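Local coordinates for sporulation-control protein spo0M (Bacillus subtilis, PDB 5CL2) that controls expression of the spo0A gene and is required for the cell to pass the morphological stage 0 of sporulation, at residues T97-G102 and F165-E170; D152-P157 and G208-L213; A156-R161 and E221-V226; E184-F189 and I199-R204. All coordinates share one frame; numbering follows the deposited sequence.

Interaction 1. Residues T97-G102 and F165-E170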
loop_
_atom_site.group_PDB
_atom_site.type_symbol
_atom_site.label_atom_id
_atom_site.label_comp_id
_atom_site.label_asym_id
_atom_site.label_seq_id
_atom_site.Cartn_x
_atom_site.Cartn_y
_atom_site.Cartn_z
ATOM N N THR A 97 10.401 3.902 0.327
ATOM C CA THR A 97 11.238 4.695 1.236
ATOM C C THR A 97 11.504 6.082 0.641
ATOM O O THR A 97 11.997 6.179 -0.484
ATOM C CB THR A 97 12.604 4.013 1.503
ATOM O OG1 THR A 97 12.398 2.713 2.054
ATOM C CG2 THR A 97 13.455 4.835 2.460
ATOM N N PRO A 98 11.228 7.154 1.405
ATOM C CA PRO A 98 11.400 8.504 0.862
ATOM C C PRO A 98 12.872 8.833 0.698
ATOM O O PRO A 98 13.724 8.245 1.377
ATOM C CB PRO A 98 10.801 9.408 1.938
ATOM C CG PRO A 98 10.249 8.486 2.996
ATOM C CD PRO A 98 10.937 7.194 2.843
ATOM N N ILE A 99 13.155 9.762 -0.206
ATOM C CA ILE A 99 14.500 10.250 -0.479
ATOM C C ILE A 99 14.871 11.263 0.594
ATOM O O ILE A 99 14.032 12.085 0.978
ATOM C CB ILE A 99 14.572 10.892 -1.893
ATOM C CG1 ILE A 99 14.470 9.813 -2.967
ATOM C CG2 ILE A 99 15.835 11.721 -2.080
ATOM C CD1 ILE A 99 13.955 10.345 -4.311
ATOM N N THR A 100 16.112 11.223 1.081
ATOM C CA THR A 100 16.478 12.144 2.145
ATOM C C THR A 100 16.990 13.405 1.487
ATOM O O THR A 100 18.149 13.497 1.072
ATOM C CB THR A 100 17.571 11.558 3.066
ATOM O OG1 THR A 100 17.011 10.517 3.874
ATOM C CG2 THR A 100 18.121 12.628 3.977
ATOM N N VAL A 101 16.109 14.397 1.455
ATOM C CA VAL A 101 16.379 15.690 0.855
ATOM C C VAL A 101 15.333 16.599 1.471
ATOM O O VAL A 101 14.295 16.113 1.938
ATOM C CB VAL A 101 16.295 15.665 -0.676
ATOM C CG1 VAL A 101 14.850 15.533 -1.137
ATOM C CG2 VAL A 101 16.907 16.920 -1.260
ATOM N N GLY A 102 15.593 17.902 1.477
ATOM C CA GLY A 102 14.707 18.836 2.142
ATOM C C GLY A 102 14.594 18.564 3.634
ATOM O O GLY A 102 15.596 18.502 4.364
ATOM N N PHE A 165 1.655 8.288 3.808
ATOM C CA PHE A 165 2.172 9.513 3.206
ATOM C C PHE A 165 2.723 9.325 1.794
ATOM O O PHE A 165 2.965 8.212 1.365
ATOM C CB PHE A 165 3.278 10.092 4.090
ATOM C CG PHE A 165 4.481 9.201 4.182
ATOM C CD1 PHE A 165 5.493 9.272 3.232
ATOM C CD2 PHE A 165 4.593 8.281 5.225
ATOM C CE1 PHE A 165 6.599 8.431 3.318
ATOM C CE2 PHE A 165 5.687 7.451 5.314
ATOM C CZ PHE A 165 6.688 7.524 4.351
ATOM N N VAL A 166 2.935 10.418 1.064
ATOM C CA VAL A 166 3.754 10.317 -0.144
ATOM C C VAL A 166 4.846 11.371 -0.101
ATOM O O VAL A 166 4.701 12.382 0.585
ATOM C CB VAL A 166 2.918 10.499 -1.450
ATOM C CG1 VAL A 166 1.892 9.411 -1.566
ATOM C CG2 VAL A 166 2.261 11.863 -1.485
ATOM N N GLN A 167 5.945 11.152 -0.817
ATOM C CA GLN A 167 6.934 12.214 -0.883
ATOM C C GLN A 167 6.562 13.168 -2.034
ATOM O O GLN A 167 6.492 12.776 -3.189
ATOM C CB GLN A 167 8.358 11.671 -1.060
ATOM C CG GLN A 167 9.390 12.787 -1.005
ATOM C CD GLN A 167 10.834 12.317 -0.814
ATOM O OE1 GLN A 167 11.251 11.279 -1.329
ATOM N NE2 GLN A 167 11.603 13.104 -0.071
ATOM N N GLU A 168 6.307 14.421 -1.688
ATOM C CA GLU A 168 5.923 15.448 -2.637
ATOM C C GLU A 168 7.120 16.351 -2.951
ATOM O O GLU A 168 7.699 16.975 -2.043
ATOM C CB GLU A 168 4.765 16.277 -2.085
ATOM C CG GLU A 168 4.227 17.344 -3.051
ATOM C CD GLU A 168 3.013 18.058 -2.486
ATOM O OE1 GLU A 168 2.473 17.590 -1.461
ATOM O OE2 GLU A 168 2.584 19.080 -3.060
ATOM N N PHE A 169 7.502 16.366 -4.232
ATOM C CA PHE A 169 8.558 17.239 -4.750
ATOM C C PHE A 169 7.948 18.498 -5.354
ATOM O O PHE A 169 7.096 18.412 -6.240
ATOM C CB PHE A 169 9.411 16.514 -5.799
ATOM C CG PHE A 169 10.173 15.346 -5.243
ATOM C CD1 PHE A 169 9.551 14.135 -5.048
ATOM C CD2 PHE A 169 11.501 15.472 -4.889
ATOM C CE1 PHE A 169 10.238 13.056 -4.512
ATOM C CE2 PHE A 169 12.190 14.400 -4.356
ATOM C CZ PHE A 169 11.551 13.192 -4.161
ATOM N N GLU A 170 8.381 19.661 -4.878
ATOM C CA GLU A 170 7.886 20.945 -5.376
ATOM C C GLU A 170 8.995 21.717 -6.081
ATOM O O GLU A 170 10.065 21.973 -5.506
ATOM C CB GLU A 170 7.309 21.786 -4.243
ATOM C CG GLU A 170 6.944 23.193 -4.645
ATOM C CD GLU A 170 6.844 24.098 -3.439
ATOM O OE1 GLU A 170 6.180 23.683 -2.460
ATOM O OE2 GLU A 170 7.415 25.214 -3.466
#
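Q167 reaches from its strand to the backbone of I99, and its terminal amide grips both polar atoms of that one residue. The side chain leaves with CB pointing toward the loop and CG anti to the backbone N (chi1 -175°), then stays extended, which carries the amide clear of the strand. On the way CG passes the ring of F169, 3.6 Å from its CE1. CD follows, 3.5 Å from I99 N, and the two polar atoms then divide the work. OE1 accepts the N-H of I99 at 2.7 Å, with the donor tilted 26° from the carbonyl plane, and it also lies 3.4 Å from I99 CB. NE2 donates to I99 O at 2.8 Å, meeting a lone pair in the carbonyl plane. Two bonds to one residue fix the rotation of the amide and satisfy a buried backbone N-H and C=O. Phenylalanines two residues before and after Q167 flank this grip: F165 CE1 packs 3.7 Å from P98 CG, and F169 CZ is 3.7 Å from I99 CD1, the side chains crossing at about a right angle in both pairs. This is a loop-to-sheet junction in a protein whose family is grouped with arrestin-N-like domains, which suggests a related fold: the connection between strands 84-92 and 106-114 docks on strand 165-173 of the five-stranded sheet.

Interaction 2. Residues D152-P157 and G208-L213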
loop_
_atom_site.group_PDB
_atom_site.type_symbol
_atom_site.label_atom_id
_atom_site.label_comp_id
_atom_site.label_asym_id
_atom_site.label_seq_id
_atom_site.Cartn_x
_atom_site.Cartn_y
_atom_site.Cartn_z
ATOM N N ASP A 152 8.980 16.985 0.759
ATOM C CA ASP A 152 8.603 16.569 2.106
ATOM C C ASP A 152 7.640 15.408 2.039
ATOM O O ASP A 152 7.058 15.131 0.988
ATOM C CB ASP A 152 7.978 17.730 2.892
ATOM C CG ASP A 152 8.287 17.668 4.399
ATOM O OD1 ASP A 152 8.592 16.572 4.930
ATOM O OD2 ASP A 152 8.225 18.724 5.065
ATOM N N CYS A 153 7.479 14.709 3.150
ATOM C CA CYS A 153 6.493 13.636 3.205
ATOM C C CYS A 153 5.173 14.206 3.720
ATOM O O CYS A 153 5.119 14.818 4.798
ATOM C CB CYS A 153 7.002 12.476 4.066
ATOM S SG CYS A 153 8.448 11.730 3.313
ATOM N N GLU A 154 4.126 14.033 2.920
ATOM C CA GLU A 154 2.840 14.657 3.180
ATOM C C GLU A 154 1.790 13.584 3.389
ATOM O O GLU A 154 1.796 12.541 2.721
ATOM C CB GLU A 154 2.406 15.551 2.014
ATOM C CG GLU A 154 3.369 16.645 1.582
ATOM C CD GLU A 154 3.407 17.847 2.512
ATOM O OE1 GLU A 154 2.360 18.251 3.066
ATOM O OE2 GLU A 154 4.483 18.458 2.614
ATOM N N GLN A 155 0.888 13.841 4.320
ATOM C CA GLN A 155 -0.253 12.976 4.549
ATOM C C GLN A 155 -0.990 12.719 3.223
ATOM O O GLN A 155 -1.267 13.675 2.476
ATOM C CB GLN A 155 -1.183 13.653 5.552
ATOM C CG GLN A 155 -2.576 13.116 5.570
ATOM C CD GLN A 155 -3.499 13.968 6.386
ATOM O OE1 GLN A 155 -3.529 15.199 6.242
ATOM N NE2 GLN A 155 -4.223 13.330 7.304
ATOM N N ALA A 156 -1.254 11.455 2.880
ATOM C CA ALA A 156 -1.943 11.182 1.608
ATOM C C ALA A 156 -2.932 9.989 1.603
ATOM O O ALA A 156 -2.802 9.064 0.788
ATOM C CB ALA A 156 -0.902 10.996 0.501
ATOM N N PRO A 157 -3.986 10.056 2.434
ATOM C CA PRO A 157 -4.995 8.990 2.417
ATOM C C PRO A 157 -5.666 8.829 1.065
ATOM O O PRO A 157 -6.087 7.719 0.749
ATOM C CB PRO A 157 -6.027 9.452 3.460
ATOM C CG PRO A 157 -5.827 10.927 3.579
ATOM C CD PRO A 157 -4.344 11.134 3.374
ATOM N N GLY A 208 -2.966 27.031 -1.679
ATOM C CA GLY A 208 -2.921 26.726 -0.251
ATOM C C GLY A 208 -3.370 25.313 0.096
ATOM O O GLY A 208 -4.033 25.087 1.110
ATOM N N LEU A 209 -3.020 24.365 -0.766
ATOM C CA LEU A 209 -3.323 22.948 -0.542
ATOM C C LEU A 209 -2.126 22.236 0.100
ATOM O O LEU A 209 -0.990 22.410 -0.344
ATOM C CB LEU A 209 -3.687 22.244 -1.855
ATOM C CG LEU A 209 -4.868 22.788 -2.658
ATOM C CD1 LEU A 209 -4.907 22.151 -4.030
ATOM C CD2 LEU A 209 -6.165 22.549 -1.915
ATOM N N ARG A 210 -2.393 21.455 1.149
ATOM C CA ARG A 210 -1.387 20.599 1.791
ATOM C C ARG A 210 -1.974 19.211 1.970
ATOM O O ARG A 210 -3.150 19.061 2.334
ATOM C CB ARG A 210 -0.927 21.144 3.149
ATOM C CG ARG A 210 -0.026 22.384 3.111
ATOM C CD ARG A 210 1.349 22.103 2.479
ATOM N NE ARG A 210 2.251 21.238 3.252
ATOM C CZ ARG A 210 3.023 21.646 4.265
ATOM N NH1 ARG A 210 3.010 22.913 4.659
ATOM N NH2 ARG A 210 3.822 20.791 4.884
ATOM N N GLY A 211 -1.173 18.193 1.684
ATOM C CA GLY A 211 -1.642 16.826 1.803
ATOM C C GLY A 211 -2.560 16.450 0.659
ATOM O O GLY A 211 -3.023 17.321 -0.076
ATOM N N TRP A 212 -2.846 15.156 0.522
ATOM C CA TRP A 212 -3.636 14.667 -0.597
ATOM C C TRP A 212 -4.903 13.985 -0.105
ATOM O O TRP A 212 -4.849 12.863 0.433
ATOM C CB TRP A 212 -2.776 13.724 -1.428
ATOM C CG TRP A 212 -1.562 14.447 -1.924
ATOM C CD1 TRP A 212 -0.446 14.779 -1.201
ATOM C CD2 TRP A 212 -1.344 14.988 -3.233
ATOM N NE1 TRP A 212 0.454 15.463 -1.977
ATOM C CE2 TRP A 212 -0.088 15.604 -3.259
ATOM C CE3 TRP A 212 -2.105 14.985 -4.418
ATOM C CZ2 TRP A 212 0.450 16.220 -4.374
ATOM C CZ3 TRP A 212 -1.578 15.589 -5.544
ATOM C CH2 TRP A 212 -0.319 16.200 -5.517
ATOM N N LEU A 213 -6.042 14.658 -0.313
ATOM C CA LEU A 213 -7.306 14.274 0.320
ATOM C C LEU A 213 -8.477 14.239 -0.655
ATOM O O LEU A 213 -8.494 14.956 -1.662
ATOM C CB LEU A 213 -7.649 15.229 1.468
ATOM C CG LEU A 213 -6.538 15.759 2.378
ATOM C CD1 LEU A 213 -7.083 16.884 3.244
ATOM C CD2 LEU A 213 -5.926 14.658 3.218
#
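CG of E154 stands beside its backbone N (chi1 -56°) and the chain bends at chi2, while R210 bends at both chi2 and chi3; the two folded chains thus bring carboxylate and guanidinium together. NE of R210 donates to E154 OE1 at 3.0 Å, on the syn side and 29° out of the carboxylate plane, with the acceptor near the guanidinium plane. NH2 adds weak bonds to both oxygens. With the planes 62° apart, the bridge is skewed rather than a flat two-pronged pair, and R210 shares its charge with E61 through NH1. The loop 208-213 runs nearly alongside the end of strand 146-155, an end strand of the five-stranded sheet whose C153 and Q155 also bond to V54 of strand 40-57; the backbone bond from W212 N to Q155 O (2.9 Å) holds it there. That same oxygen lies 3.2 Å from G211 CA, and a beta carbon on G211 would press tightly on it. Q155 O also sits at the edge of the W212 indole, near its plane. W212 CB packs 3.8 Å from A156 CB, while NE1 of the indole is satisfied by E168. Farther on, L213 CD2 lies 3.7 Å from P157 CG.

Interaction 3. Residues A156-R161 and E221-V226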
loop_
_atom_site.group_PDB
_atom_site.type_symbol
_atom_site.label_atom_id
_atom_site.label_comp_id
_atom_site.label_asym_id
_atom_site.label_seq_id
_atom_site.Cartn_x
_atom_site.Cartn_y
_atom_site.Cartn_z
ATOM N N ALA A 156 -1.254 11.455 2.880
ATOM C CA ALA A 156 -1.943 11.182 1.608
ATOM C C ALA A 156 -2.932 9.989 1.603
ATOM O O ALA A 156 -2.802 9.064 0.788
ATOM C CB ALA A 156 -0.902 10.996 0.501
ATOM N N PRO A 157 -3.986 10.056 2.434
ATOM C CA PRO A 157 -4.995 8.990 2.417
ATOM C C PRO A 157 -5.666 8.829 1.065
ATOM O O PRO A 157 -6.087 7.719 0.749
ATOM C CB PRO A 157 -6.027 9.452 3.460
ATOM C CG PRO A 157 -5.827 10.927 3.579
ATOM C CD PRO A 157 -4.344 11.134 3.374
ATOM N N TYR A 158 -5.748 9.898 0.274
ATOM C CA TYR A 158 -6.411 9.837 -1.035
ATOM C C TYR A 158 -5.870 8.760 -1.973
ATOM O O TYR A 158 -6.638 8.136 -2.707
ATOM C CB TYR A 158 -6.325 11.205 -1.707
ATOM C CG TYR A 158 -6.893 11.297 -3.110
ATOM C CD1 TYR A 158 -8.267 11.333 -3.348
ATOM C CD2 TYR A 158 -6.039 11.379 -4.203
ATOM C CE1 TYR A 158 -8.759 11.441 -4.650
ATOM C CE2 TYR A 158 -6.521 11.484 -5.487
ATOM C CZ TYR A 158 -7.865 11.512 -5.707
ATOM O OH TYR A 158 -8.271 11.623 -7.009
ATOM N N PHE A 159 -4.560 8.515 -1.932
ATOM C CA PHE A 159 -3.931 7.530 -2.819
ATOM C C PHE A 159 -3.958 6.100 -2.270
ATOM O O PHE A 159 -3.643 5.138 -2.988
ATOM C CB PHE A 159 -2.493 7.936 -3.101
ATOM C CG PHE A 159 -2.374 9.227 -3.854
ATOM C CD1 PHE A 159 -2.887 9.344 -5.134
ATOM C CD2 PHE A 159 -1.779 10.330 -3.276
ATOM C CE1 PHE A 159 -2.795 10.541 -5.823
ATOM C CE2 PHE A 159 -1.665 11.512 -3.968
ATOM C CZ PHE A 159 -2.184 11.624 -5.246
ATOM N N GLN A 160 -4.350 5.957 -1.006
ATOM C CA GLN A 160 -4.490 4.630 -0.396
ATOM C C GLN A 160 -3.282 3.706 -0.632
ATOM O O GLN A 160 -3.447 2.538 -0.985
ATOM C CB GLN A 160 -5.770 3.943 -0.908
ATOM C CG GLN A 160 -7.071 4.717 -0.546
ATOM C CD GLN A 160 -8.358 3.967 -0.879
ATOM O OE1 GLN A 160 -8.395 2.724 -0.928
ATOM N NE2 GLN A 160 -9.442 4.729 -1.087
ATOM N N ARG A 161 -2.078 4.234 -0.431
ATOM C CA ARG A 161 -0.857 3.445 -0.612
ATOM C C ARG A 161 -0.541 2.598 0.639
ATOM O O ARG A 161 -1.242 2.665 1.662
ATOM C CB ARG A 161 0.335 4.358 -0.906
ATOM C CG ARG A 161 0.031 5.501 -1.846
ATOM C CD ARG A 161 -0.242 4.954 -3.203
ATOM N NE ARG A 161 0.957 4.340 -3.758
ATOM C CZ ARG A 161 0.945 3.560 -4.834
ATOM N NH1 ARG A 161 -0.205 3.300 -5.427
ATOM N NH2 ARG A 161 2.069 3.031 -5.302
ATOM N N GLU A 221 -11.892 18.721 -9.766
ATOM C CA GLU A 221 -10.464 18.924 -10.002
ATOM C C GLU A 221 -9.976 17.625 -10.598
ATOM O O GLU A 221 -10.467 16.547 -10.250
ATOM C CB GLU A 221 -9.661 19.247 -8.734
ATOM C CG GLU A 221 -9.993 20.526 -7.997
ATOM C CD GLU A 221 -11.075 20.333 -6.959
ATOM O OE1 GLU A 221 -11.908 19.421 -7.138
ATOM O OE2 GLU A 221 -11.057 21.054 -5.934
ATOM N N GLN A 222 -9.019 17.711 -11.505
ATOM C CA GLN A 222 -8.441 16.486 -11.996
ATOM C C GLN A 222 -6.931 16.513 -11.910
ATOM O O GLN A 222 -6.302 17.551 -11.688
ATOM C CB GLN A 222 -8.884 16.223 -13.431
ATOM C CG GLN A 222 -10.255 15.585 -13.503
ATOM C CD GLN A 222 -10.643 15.180 -14.909
ATOM O OE1 GLN A 222 -9.789 15.065 -15.792
ATOM N NE2 GLN A 222 -11.939 14.968 -15.130
ATOM N N LEU A 223 -6.377 15.324 -12.058
ATOM C CA LEU A 223 -5.031 15.027 -11.636
ATOM C C LEU A 223 -4.347 14.276 -12.763
ATOM O O LEU A 223 -4.949 13.377 -13.353
ATOM C CB LEU A 223 -5.071 14.210 -10.344
ATOM C CG LEU A 223 -3.811 13.733 -9.663
ATOM C CD1 LEU A 223 -4.124 13.636 -8.196
ATOM C CD2 LEU A 223 -3.465 12.387 -10.227
ATOM N N VAL A 224 -3.119 14.653 -13.096
ATOM C CA VAL A 224 -2.396 13.933 -14.141
ATOM C C VAL A 224 -1.584 12.779 -13.568
ATOM O O VAL A 224 -0.726 12.975 -12.700
ATOM C CB VAL A 224 -1.492 14.870 -14.923
ATOM C CG1 VAL A 224 -0.672 14.083 -15.923
ATOM C CG2 VAL A 224 -2.357 15.893 -15.634
ATOM N N ARG A 225 -1.870 11.570 -14.031
ATOM C CA ARG A 225 -1.200 10.402 -13.496
ATOM C C ARG A 225 -0.653 9.519 -14.608
ATOM O O ARG A 225 -1.413 8.910 -15.340
ATOM C CB ARG A 225 -2.170 9.622 -12.603
ATOM C CG ARG A 225 -1.476 8.727 -11.607
ATOM C CD ARG A 225 -2.402 8.319 -10.472
ATOM N NE ARG A 225 -1.890 7.116 -9.822
ATOM C CZ ARG A 225 -2.363 6.611 -8.685
ATOM N NH1 ARG A 225 -3.364 7.206 -8.048
ATOM N NH2 ARG A 225 -1.827 5.506 -8.186
ATOM N N VAL A 226 0.671 9.407 -14.702
ATOM C CA VAL A 226 1.284 8.734 -15.848
ATOM C C VAL A 226 2.341 7.685 -15.473
ATOM O O VAL A 226 3.279 7.978 -14.722
ATOM C CB VAL A 226 1.943 9.766 -16.801
ATOM C CG1 VAL A 226 2.786 9.061 -17.867
ATOM C CG2 VAL A 226 0.881 10.684 -17.438
#
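F159, with its neighbours Y158 and R161, meets L223 and R225 through side chains alone. The apolar contacts centre on L223. Its CD1 comes up to the F159 ring at the edge, near the ring plane and 4.1 Å from CZ, the two side chains approaching from opposite directions; the same methyl lies 4.2 Å from Y158 CE2. Y158 in turn lays its CD2 over one face of the F159 ring, displaced toward the rim. The polar contact with the ring comes from R225, whose extended chain carries NH1 to 3.6 Å from F159 CD1. NH1 arrives near the ring plane and not above it, with ring and guanidinium planes 77° apart, so this is an edge contact and no cation-pi stack. Like charges form the third kind: R225 NH2 and R161 NH1 are 3.9 Å apart, an unfavourable proximity probably eased by the salt bridge of R225 NE to E197. R225 NH1 also makes a long, weak ion pair with D192 of the second subunit, while R161 of that subunit adds another like charge near R161 NH1. Cutting F159 back to an alanine here would probably open a gap at the end of L223, by CD1, and leave the R225 guanidinium without its ring edge. F159 also meets W212, I188 and I199, while Y158 OH bonds D194 of the second subunit. The aromatics of the 3-10 turn thus form an apolar layer on one face of the antiparallel sheet and take part in the subunit interface.

Interaction 4. Residues E184-F189 and I199-R204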
loop_
_atom_site.group_PDB
_atom_site.type_symbol
_atom_site.label_atom_id
_atom_site.label_comp_id
_atom_site.label_asym_id
_atom_site.label_seq_id
_atom_site.Cartn_x
_atom_site.Cartn_y
_atom_site.Cartn_z
ATOM N N GLU A 184 4.072 26.997 -9.221
ATOM C CA GLU A 184 4.977 25.882 -9.010
ATOM C C GLU A 184 4.377 24.560 -9.442
ATOM O O GLU A 184 3.160 24.423 -9.541
ATOM C CB GLU A 184 5.445 25.840 -7.516
ATOM C CG GLU A 184 4.387 25.451 -6.507
ATOM C CD GLU A 184 3.386 26.558 -6.233
ATOM O OE1 GLU A 184 3.796 27.720 -6.110
ATOM O OE2 GLU A 184 2.171 26.283 -6.150
ATOM N N LEU A 185 5.272 23.593 -9.653
ATOM C CA LEU A 185 4.960 22.237 -10.066
ATOM C C LEU A 185 5.188 21.214 -8.921
ATOM O O LEU A 185 6.142 21.325 -8.179
ATOM C CB LEU A 185 5.829 21.869 -11.265
ATOM C CG LEU A 185 5.767 20.426 -11.740
ATOM C CD1 LEU A 185 4.413 20.136 -12.362
ATOM C CD2 LEU A 185 6.912 20.158 -12.685
ATOM N N GLU A 186 4.308 20.229 -8.790
ATOM C CA GLU A 186 4.434 19.205 -7.770
ATOM C C GLU A 186 4.419 17.842 -8.424
ATOM O O GLU A 186 3.512 17.551 -9.211
ATOM C CB GLU A 186 3.290 19.292 -6.755
ATOM C CG GLU A 186 3.378 20.468 -5.776
ATOM C CD GLU A 186 2.769 21.755 -6.330
ATOM O OE1 GLU A 186 1.876 21.717 -7.218
ATOM O OE2 GLU A 186 3.182 22.819 -5.852
ATOM N N LEU A 187 5.397 17.008 -8.064
ATOM C CA LEU A 187 5.518 15.640 -8.549
ATOM C C LEU A 187 5.524 14.661 -7.384
ATOM O O LEU A 187 6.094 14.929 -6.312
ATOM C CB LEU A 187 6.789 15.446 -9.385
ATOM C CG LEU A 187 6.999 16.319 -10.636
ATOM C CD1 LEU A 187 8.038 15.728 -11.586
ATOM C CD2 LEU A 187 5.692 16.620 -11.362
ATOM N N ILE A 188 4.842 13.545 -7.583
ATOM C CA ILE A 188 4.954 12.413 -6.687
ATOM C C ILE A 188 5.473 11.219 -7.469
ATOM O O ILE A 188 4.925 10.870 -8.518
ATOM C CB ILE A 188 3.608 12.051 -6.044
ATOM C CG1 ILE A 188 3.123 13.174 -5.144
ATOM C CG2 ILE A 188 3.719 10.743 -5.230
ATOM C CD1 ILE A 188 1.637 13.058 -4.847
ATOM N N PHE A 189 6.539 10.605 -6.974
ATOM C CA PHE A 189 7.050 9.378 -7.573
ATOM C C PHE A 189 6.569 8.153 -6.809
ATOM O O PHE A 189 6.754 8.059 -5.590
ATOM C CB PHE A 189 8.563 9.388 -7.582
ATOM C CG PHE A 189 9.138 10.548 -8.284
ATOM C CD1 PHE A 189 9.239 10.555 -9.656
ATOM C CD2 PHE A 189 9.543 11.652 -7.582
ATOM C CE1 PHE A 189 9.768 11.617 -10.308
ATOM C CE2 PHE A 189 10.063 12.737 -8.239
ATOM C CZ PHE A 189 10.172 12.713 -9.615
ATOM N N ILE A 199 2.841 11.434 -10.498
ATOM C CA ILE A 199 1.636 12.225 -10.324
ATOM C C ILE A 199 2.033 13.691 -10.453
ATOM O O ILE A 199 3.006 14.144 -9.841
ATOM C CB ILE A 199 0.967 11.936 -8.981
ATOM C CG1 ILE A 199 0.553 10.465 -8.913
ATOM C CG2 ILE A 199 -0.214 12.851 -8.756
ATOM C CD1 ILE A 199 0.090 10.028 -7.548
ATOM N N PHE A 200 1.313 14.407 -11.306
ATOM C CA PHE A 200 1.597 15.801 -11.622
ATOM C C PHE A 200 0.500 16.657 -11.045
ATOM O O PHE A 200 -0.674 16.307 -11.119
ATOM C CB PHE A 200 1.669 16.028 -13.139
ATOM C CG PHE A 200 2.790 15.295 -13.817
ATOM C CD1 PHE A 200 2.684 13.936 -14.092
ATOM C CD2 PHE A 200 3.925 15.967 -14.224
ATOM C CE1 PHE A 200 3.699 13.264 -14.732
ATOM C CE2 PHE A 200 4.946 15.295 -14.868
ATOM C CZ PHE A 200 4.831 13.936 -15.118
ATOM N N GLU A 201 0.872 17.788 -10.479
ATOM C CA GLU A 201 -0.125 18.748 -10.054
ATOM C C GLU A 201 0.542 20.133 -10.154
ATOM O O GLU A 201 1.768 20.214 -10.207
ATOM C CB GLU A 201 -0.635 18.351 -8.662
ATOM C CG GLU A 201 -1.695 19.201 -8.009
ATOM C CD GLU A 201 -3.045 19.203 -8.685
ATOM O OE1 GLU A 201 -3.775 18.194 -8.658
ATOM O OE2 GLU A 201 -3.386 20.268 -9.199
ATOM N N VAL A 202 -0.237 21.210 -10.275
ATOM C CA VAL A 202 0.364 22.535 -10.352
ATOM C C VAL A 202 -0.312 23.460 -9.360
ATOM O O VAL A 202 -1.468 23.244 -8.996
ATOM C CB VAL A 202 0.263 23.170 -11.774
ATOM C CG1 VAL A 202 0.818 22.209 -12.838
ATOM C CG2 VAL A 202 -1.161 23.543 -12.088
ATOM N N ASP A 203 0.439 24.458 -8.898
ATOM C CA ASP A 203 -0.106 25.569 -8.111
ATOM C C ASP A 203 -0.772 25.130 -6.805
ATOM O O ASP A 203 -1.661 25.817 -6.306
ATOM C CB ASP A 203 -1.128 26.392 -8.943
ATOM C CG ASP A 203 -0.480 27.198 -10.088
ATOM O OD1 ASP A 203 0.752 27.437 -10.052
ATOM O OD2 ASP A 203 -1.224 27.647 -11.004
ATOM N N ARG A 204 -0.300 24.034 -6.207
ATOM C CA ARG A 204 -0.813 23.613 -4.897
ATOM C C ARG A 204 -0.501 24.648 -3.814
ATOM O O ARG A 204 -1.363 24.946 -2.975
ATOM C CB ARG A 204 -0.253 22.232 -4.520
ATOM C CG ARG A 204 -1.079 21.080 -5.129
ATOM C CD ARG A 204 -0.439 19.709 -4.893
ATOM N NE ARG A 204 -0.251 19.386 -3.477
ATOM C CZ ARG A 204 -1.225 18.970 -2.677
ATOM N NH1 ARG A 204 -2.462 18.829 -3.139
ATOM N NH2 ARG A 204 -0.959 18.695 -1.414
#
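L187 and F200 face each other on one side of a two-stranded antiparallel pair, CD2 of the leucine lying 3.4 Å from CD2 of the ring and approaching it at a slant. Beside them L185 CD1 reaches V202 CG1. On the other side I188 CB stands 4.0 Å from I199 CB in a hydrogen-bonded pair. Next to them E186 and E201 form another, joined through E186 N to E201 O (2.9 Å) and by the return bond. The acids diverge: E201 leads away to Y217 and R207, whereas E186 keeps CG beside its backbone N and bends at chi2 (86°). That bend lays the carboxylate against the backbone N and CB of R204, OE1 accepting a weak bond from R204 N at 3.3 Å. The guanidinium, turned 74° from the carboxylate, bonds G211 O and E168 and lies in a cation-pi contact with W212. With an alanine in place of E186, R204 N would probably lose its weak acceptor and the R204 chain some of its support. D203 N bonds E184 O at 2.8 Å, almost straight (177°), one further backbone bond just beyond the last bridge. This hairpin of strands 185-191 and 195-202 lies between strands 165-173 and 224-229; helices 132-143 and 236-248 cover the face of L185, L187 and F200, while the loops carrying F159 and W212 pack on that of I188 and I199.

Overall arrangement
All four interactions reach the same five-stranded sheet, their centres about 10 to 16 Å apart. Interaction 1 brings in the loop after strand 84-92, and its strand bonds on one side to that of interaction 2 (E168 N to D152 O, 2.9 Å) and on the other to that of interaction 4 (F169 O to L187 N, 2.9 Å). Interactions 2 and 3 share A156 and P157 and meet where W212 CE3 lies 3.5 Å from F159 CZ. Interaction 4 is nested within the chain loops closed by both, and V224 O to F200 N (2.9 Å) ties it to interaction 3. The sodium ligands T14, D122 and D124 belong to none of these contacts.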